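Local coordinates for protein mannitol dehydrogenase (Helicobacter pylori, PDB 3TWO) that probably reduces cinnamaldehydes and related aldehydes to alcohols with NADPH, as a zinc-dependent cinnamyl-alcohol dehydrogenase of the medium-chain family, at residues G189-A192 / V193-A196; E210-K213 / Q214-L217. One frame throughout, in Å; residues are numbered along the deposited sequence.

Interaction 1 (G189-A192 / V193-A196); sequences GSMA and VKYA
M191 and Y195, one turn apart on helix 187-198, lay their side chains obliquely across each other. The thioether chain of M191 is bent at both chi2 (-46°) and chi3 (-62°), and this double bend turns its terminal methyl back to the phenol end of the tyrosine, with CE 3.6 Å from Y195 CZ and 3.5 Å from Y195 OH. Nearer the backbone, Y195 CD1 comes within 3.3 Å of M191 O, the carbonyl that also accepts the Y195 N bond at 2.9 Å. That bond is one of four successive i to i+4 bonds, which run from V193, K194, Y195 and A196 N to the carbonyls of G189, S190, M191 and A192.

K194 starts alongside the preceding turn, its CD 3.3 Å from S190 O. V193 leaves on another side of the helix, where it packs on V182, V203 and V205 of the two strands joined by this beta-alpha-beta unit. The polar ends are hydrogen-bonded outside the contact, S190 OG to G186 O just before the helix, K194 NZ to Y312 O and Y195 OH to S306 OG. The M191-Y195 contact is therefore itself apolar, and the S306 bond, with the edge-to-face ring of Y166, probably fixes the phenol's rotation.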
ATOM      1  N   GLY B 189      -8.484 -13.716 -13.081  1.00 24.97           N
ATOM      2  CA  GLY B 189      -9.164 -14.182 -11.879  1.00 25.08           C
ATOM      3  C   GLY B 189      -9.201 -15.690 -11.752  1.00 25.87           C
ATOM      4  O   GLY B 189      -8.867 -16.254 -10.715  1.00 26.23           O
ATOM      5  N   SER B 190      -9.677 -16.363 -12.790  1.00 26.37           N
ATOM      6  CA  SER B 190      -9.719 -17.823 -12.769  1.00 27.62           C
ATOM      7  C   SER B 190      -8.315 -18.456 -12.636  1.00 27.09           C
ATOM      8  O   SER B 190      -8.164 -19.487 -11.965  1.00 28.54           O
ATOM      9  CB  SER B 190     -10.434 -18.363 -14.028  1.00 27.34           C
ATOM     10  OG  SER B 190      -9.667 -18.039 -15.166  1.00 26.18           O
ATOM     11  N   MET B 191      -7.286 -17.903 -13.281  1.00 26.63           N
ATOM     12  CA  MET B 191      -5.907 -18.422 -12.979  1.00 25.59           C
ATOM     13  C   MET B 191      -5.537 -18.268 -11.475  1.00 24.81           C
ATOM     14  O   MET B 191      -4.959 -19.195 -10.862  1.00 23.85           O
ATOM     15  CB  MET B 191      -4.834 -17.733 -13.856  1.00 23.90           C
ATOM     16  CG  MET B 191      -4.904 -18.149 -15.308  1.00 25.18           C
ATOM     17  SD  MET B 191      -5.067 -19.936 -15.543  1.00 28.34           S
ATOM     18  CE  MET B 191      -3.579 -20.646 -14.834  1.00 24.18           C
ATOM     19  N   ALA B 192      -5.843 -17.097 -10.899  1.00 24.28           N
ATOM     20  CA  ALA B 192      -5.542 -16.806  -9.427  1.00 23.62           C
ATOM     21  C   ALA B 192      -6.262 -17.838  -8.565  1.00 24.50           C
ATOM     22  O   ALA B 192      -5.688 -18.417  -7.626  1.00 25.38           O
ATOM     23  CB  ALA B 192      -6.080 -15.424  -9.023  1.00 20.71           C
ATOM     24  N   VAL B 193      -7.546 -18.044  -8.876  1.00 24.11           N
ATOM     25  CA  VAL B 193      -8.323 -19.100  -8.222  1.00 24.32           C
ATOM     26  C   VAL B 193      -7.657 -20.500  -8.286  1.00 26.24           C
ATOM     27  O   VAL B 193      -7.495 -21.158  -7.269  1.00 24.67           O
ATOM     28  CB  VAL B 193      -9.784 -19.157  -8.749  1.00 24.17           C
ATOM     29  CG1 VAL B 193     -10.478 -20.498  -8.246  1.00 24.61           C
ATOM     30  CG2 VAL B 193     -10.592 -17.964  -8.254  1.00 21.35           C
ATOM     31  N   LYS B 194      -7.262 -20.943  -9.483  1.00 26.90           N
ATOM     32  CA  LYS B 194      -6.642 -22.242  -9.629  1.00 28.61           C
ATOM     33  C   LYS B 194      -5.333 -22.376  -8.869  1.00 28.56           C
ATOM     34  O   LYS B 194      -5.127 -23.374  -8.185  1.00 29.07           O
ATOM     35  CB  LYS B 194      -6.436 -22.610 -11.099  1.00 28.65           C
ATOM     36  CG  LYS B 194      -7.781 -22.825 -11.812  1.00 31.28           C
ATOM     37  CD  LYS B 194      -7.665 -22.502 -13.305  1.00 32.64           C
ATOM     38  CE  LYS B 194      -8.805 -23.093 -14.106  1.00 32.35           C
ATOM     39  NZ  LYS B 194      -8.416 -24.427 -14.589  1.00 33.83           N
ATOM     40  N   TYR B 195      -4.463 -21.383  -8.986  1.00 27.04           N
ATOM     41  CA  TYR B 195      -3.195 -21.436  -8.283  1.00 26.77           C
ATOM     42  C   TYR B 195      -3.454 -21.437  -6.778  1.00 25.87           C
ATOM     43  O   TYR B 195      -2.868 -22.227  -6.075  1.00 26.87           O
ATOM     44  CB  TYR B 195      -2.259 -20.243  -8.669  1.00 24.39           C
ATOM     45  CG  TYR B 195      -1.704 -20.341 -10.089  1.00 26.15           C
ATOM     46  CD1 TYR B 195      -1.699 -19.221 -10.959  1.00 26.07           C
ATOM     47  CD2 TYR B 195      -1.171 -21.540 -10.555  1.00 27.84           C
ATOM     48  CE1 TYR B 195      -1.227 -19.315 -12.255  1.00 23.50           C
ATOM     49  CE2 TYR B 195      -0.649 -21.645 -11.824  1.00 27.33           C
ATOM     50  CZ  TYR B 195      -0.695 -20.530 -12.682  1.00 27.40           C
ATOM     51  OH  TYR B 195      -0.201 -20.689 -13.968  1.00 23.95           O
ATOM     52  N   ALA B 196      -4.299 -20.530  -6.284  1.00 25.44           N
ATOM     53  CA  ALA B 196      -4.507 -20.468  -4.794  1.00 26.38           C
ATOM     54  C   ALA B 196      -5.079 -21.743  -4.255  1.00 27.18           C
ATOM     55  O   ALA B 196      -4.625 -22.212  -3.231  1.00 28.48           O
ATOM     56  CB  ALA B 196      -5.349 -19.264  -4.365  1.00 25.41           C
TER

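Interaction 2 (E210-K213 / Q214-L217)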
ATOM      1  N   GLU B 210     -23.890 -13.941 -10.492  1.00 33.15           N
ATOM      2  CA  GLU B 210     -23.664 -15.344 -10.219  1.00 33.26           C
ATOM      3  C   GLU B 210     -23.615 -16.196 -11.464  1.00 34.23           C
ATOM      4  O   GLU B 210     -23.723 -17.436 -11.368  1.00 33.96           O
ATOM      5  CB  GLU B 210     -24.738 -15.876  -9.268  1.00 35.20           C
ATOM      6  CG  GLU B 210     -24.654 -15.211  -7.901  1.00 36.53           C
ATOM      7  CD  GLU B 210     -25.354 -15.999  -6.797  1.00 42.60           C
ATOM      8  OE1 GLU B 210     -26.265 -16.786  -7.072  1.00 40.62           O
ATOM      9  OE2 GLU B 210     -24.967 -15.843  -5.617  1.00 45.73           O
ATOM     10  N   HIS B 211     -23.372 -15.568 -12.630  1.00 33.99           N
ATOM     11  CA  HIS B 211     -23.362 -16.347 -13.871  1.00 34.28           C
ATOM     12  C   HIS B 211     -22.317 -17.470 -13.904  1.00 33.41           C
ATOM     13  O   HIS B 211     -22.547 -18.505 -14.545  1.00 34.41           O
ATOM     14  CB  HIS B 211     -23.288 -15.490 -15.173  1.00 33.47           C
ATOM     15  CG  HIS B 211     -24.400 -14.496 -15.325  1.00 37.14           C
ATOM     16  ND1 HIS B 211     -24.277 -13.373 -16.121  1.00 40.05           N
ATOM     17  CD2 HIS B 211     -25.628 -14.418 -14.749  1.00 38.41           C
ATOM     18  CE1 HIS B 211     -25.386 -12.657 -16.039  1.00 41.42           C
ATOM     19  NE2 HIS B 211     -26.222 -13.271 -15.219  1.00 39.28           N
ATOM     20  N   LYS B 212     -21.195 -17.281 -13.223  1.00 31.95           N
ATOM     21  CA  LYS B 212     -20.134 -18.297 -13.205  1.00 32.42           C
ATOM     22  C   LYS B 212     -19.896 -18.920 -11.818  1.00 32.28           C
ATOM     23  O   LYS B 212     -18.862 -19.525 -11.578  1.00 32.10           O
ATOM     24  CB  LYS B 212     -18.841 -17.690 -13.774  1.00 31.40           C
ATOM     25  CG  LYS B 212     -19.084 -17.106 -15.184  1.00 33.73           C
ATOM     26  CD  LYS B 212     -17.831 -16.477 -15.839  1.00 32.01           C
ATOM     27  CE  LYS B 212     -17.319 -15.283 -15.080  1.00 28.34           C
ATOM     28  NZ  LYS B 212     -16.322 -14.511 -15.948  1.00 27.44           N
ATOM     29  N   LYS B 213     -20.857 -18.783 -10.912  1.00 31.83           N
ATOM     30  CA  LYS B 213     -20.696 -19.353  -9.571  1.00 32.62           C
ATOM     31  C   LYS B 213     -20.414 -20.877  -9.616  1.00 33.56           C
ATOM     32  O   LYS B 213     -19.522 -21.348  -8.931  1.00 33.81           O
ATOM     33  CB  LYS B 213     -21.929 -19.060  -8.723  1.00 33.36           C
ATOM     34  CG  LYS B 213     -21.957 -19.788  -7.441  1.00 32.60           C
ATOM     35  CD  LYS B 213     -22.926 -19.178  -6.480  1.00 33.68           C
ATOM     36  CE  LYS B 213     -22.670 -19.793  -5.047  1.00 33.30           C
ATOM     37  NZ  LYS B 213     -23.834 -19.477  -4.234  1.00 33.71           N
ATOM     38  N   GLN B 214     -21.160 -21.627 -10.433  1.00 33.61           N
ATOM     39  CA  GLN B 214     -20.915 -23.062 -10.615  1.00 34.77           C
ATOM     40  C   GLN B 214     -19.518 -23.358 -11.095  1.00 33.34           C
ATOM     41  O   GLN B 214     -18.933 -24.317 -10.638  1.00 33.25           O
ATOM     42  CB  GLN B 214     -21.907 -23.721 -11.599  1.00 34.42           C
ATOM     43  CG  GLN B 214     -23.317 -23.993 -10.974  1.00 43.12           C
ATOM     44  CD  GLN B 214     -23.257 -24.672  -9.551  1.00 47.08           C
ATOM     45  OE1 GLN B 214     -23.701 -24.066  -8.566  1.00 51.99           O
ATOM     46  NE2 GLN B 214     -22.682 -25.880  -9.457  1.00 39.35           N
ATOM     47  N   ASP B 215     -18.984 -22.568 -12.018  1.00 32.46           N
ATOM     48  CA  ASP B 215     -17.571 -22.804 -12.392  1.00 33.57           C
ATOM     49  C   ASP B 215     -16.642 -22.516 -11.202  1.00 32.70           C
ATOM     50  O   ASP B 215     -15.674 -23.235 -11.006  1.00 33.87           O
ATOM     51  CB  ASP B 215     -17.108 -22.014 -13.605  1.00 32.95           C
ATOM     52  CG  ASP B 215     -18.104 -22.044 -14.735  1.00 36.07           C
ATOM     53  OD1 ASP B 215     -18.032 -22.925 -15.620  1.00 41.17           O
ATOM     54  OD2 ASP B 215     -18.976 -21.180 -14.725  1.00 40.17           O
ATOM     55  N   ALA B 216     -16.965 -21.502 -10.394  1.00 32.18           N
ATOM     56  CA  ALA B 216     -16.154 -21.217  -9.188  1.00 31.71           C
ATOM     57  C   ALA B 216     -16.146 -22.446  -8.269  1.00 31.47           C
ATOM     58  O   ALA B 216     -15.091 -22.944  -7.889  1.00 30.27           O
ATOM     59  CB  ALA B 216     -16.695 -20.038  -8.458  1.00 30.38           C
ATOM     60  N   LEU B 217     -17.333 -22.957  -7.980  1.00 31.66           N
ATOM     61  CA  LEU B 217     -17.481 -24.105  -7.089  1.00 33.48           C
ATOM     62  C   LEU B 217     -16.736 -25.295  -7.635  1.00 33.68           C
ATOM     63  O   LEU B 217     -16.033 -26.000  -6.918  1.00 33.10           O
ATOM     64  CB  LEU B 217     -18.983 -24.430  -6.852  1.00 34.49           C
ATOM     65  CG  LEU B 217     -19.815 -23.403  -6.057  1.00 35.10           C
ATOM     66  CD1 LEU B 217     -21.301 -23.896  -6.046  1.00 35.73           C
ATOM     67  CD2 LEU B 217     -19.332 -23.347  -4.610  1.00 38.54           C
TER
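K212 O, at the N-cap position of helix 213-218, accepts the A216 N-H at 3.0 Å. One residue on, K213 O receives L217 N at 2.9 Å. The N-H...O angle is 158° for A216 and 165° for L217. Before the helix, E210 to K213 forms a type I beta turn, closed by a bond from K213 N to E210 O.

The side chains of K212 and D215 pass at a slant. D215 has CG beside its backbone N (chi1 -45°), which brings OD2 back over the start of the helix, 3.5 Å from K212 CA and 3.6 Å from K212 CB. The carboxylate therefore meets the aliphatic base of the lysine, while its OD1 makes a salt bridge with K336. The ammonium of K212 is directed elsewhere: NZ is hydrogen-bonded to the carbonyl oxygens of K336 and F185, so the same neighbouring residue engages both side chains. K213 and L217 approach more loosely, CG to CD1 at 4.4 Å. The methyl of A216 faces the turn, its CB 3.2 Å from K213 O, and packs on F185 and F224.

K212 also touches the bound NADPH. A turn and helix start following strand 202-206, the second strand of the parallel sheet, and meeting the dinucleotide are characteristic of the cofactor-binding edge of a Rossmann fold.

How the interactions relate
Both contacts are local and belong to the Rossmann-type nucleotide-binding part of the chain, their centres 13 Å apart and their nearest atoms about 5 Å apart without touching. Interaction 1 is buried in the first crossover helix, between strands 179-183 and 202-206; interaction 2 lies at the surface, where the chain turns into the next helix after 202-206. An apolar methionine-tyrosine contact carries the former, with valine packing on the flanking strands; in the latter a carboxylate lies against a lysine's aliphatic base. Both have outside polar partners. G189 belongs to a GxGxxG pattern consistent with dinucleotide binding, and K212 touches both that pattern and NADPH. F337 packs against S190, K212 and D215.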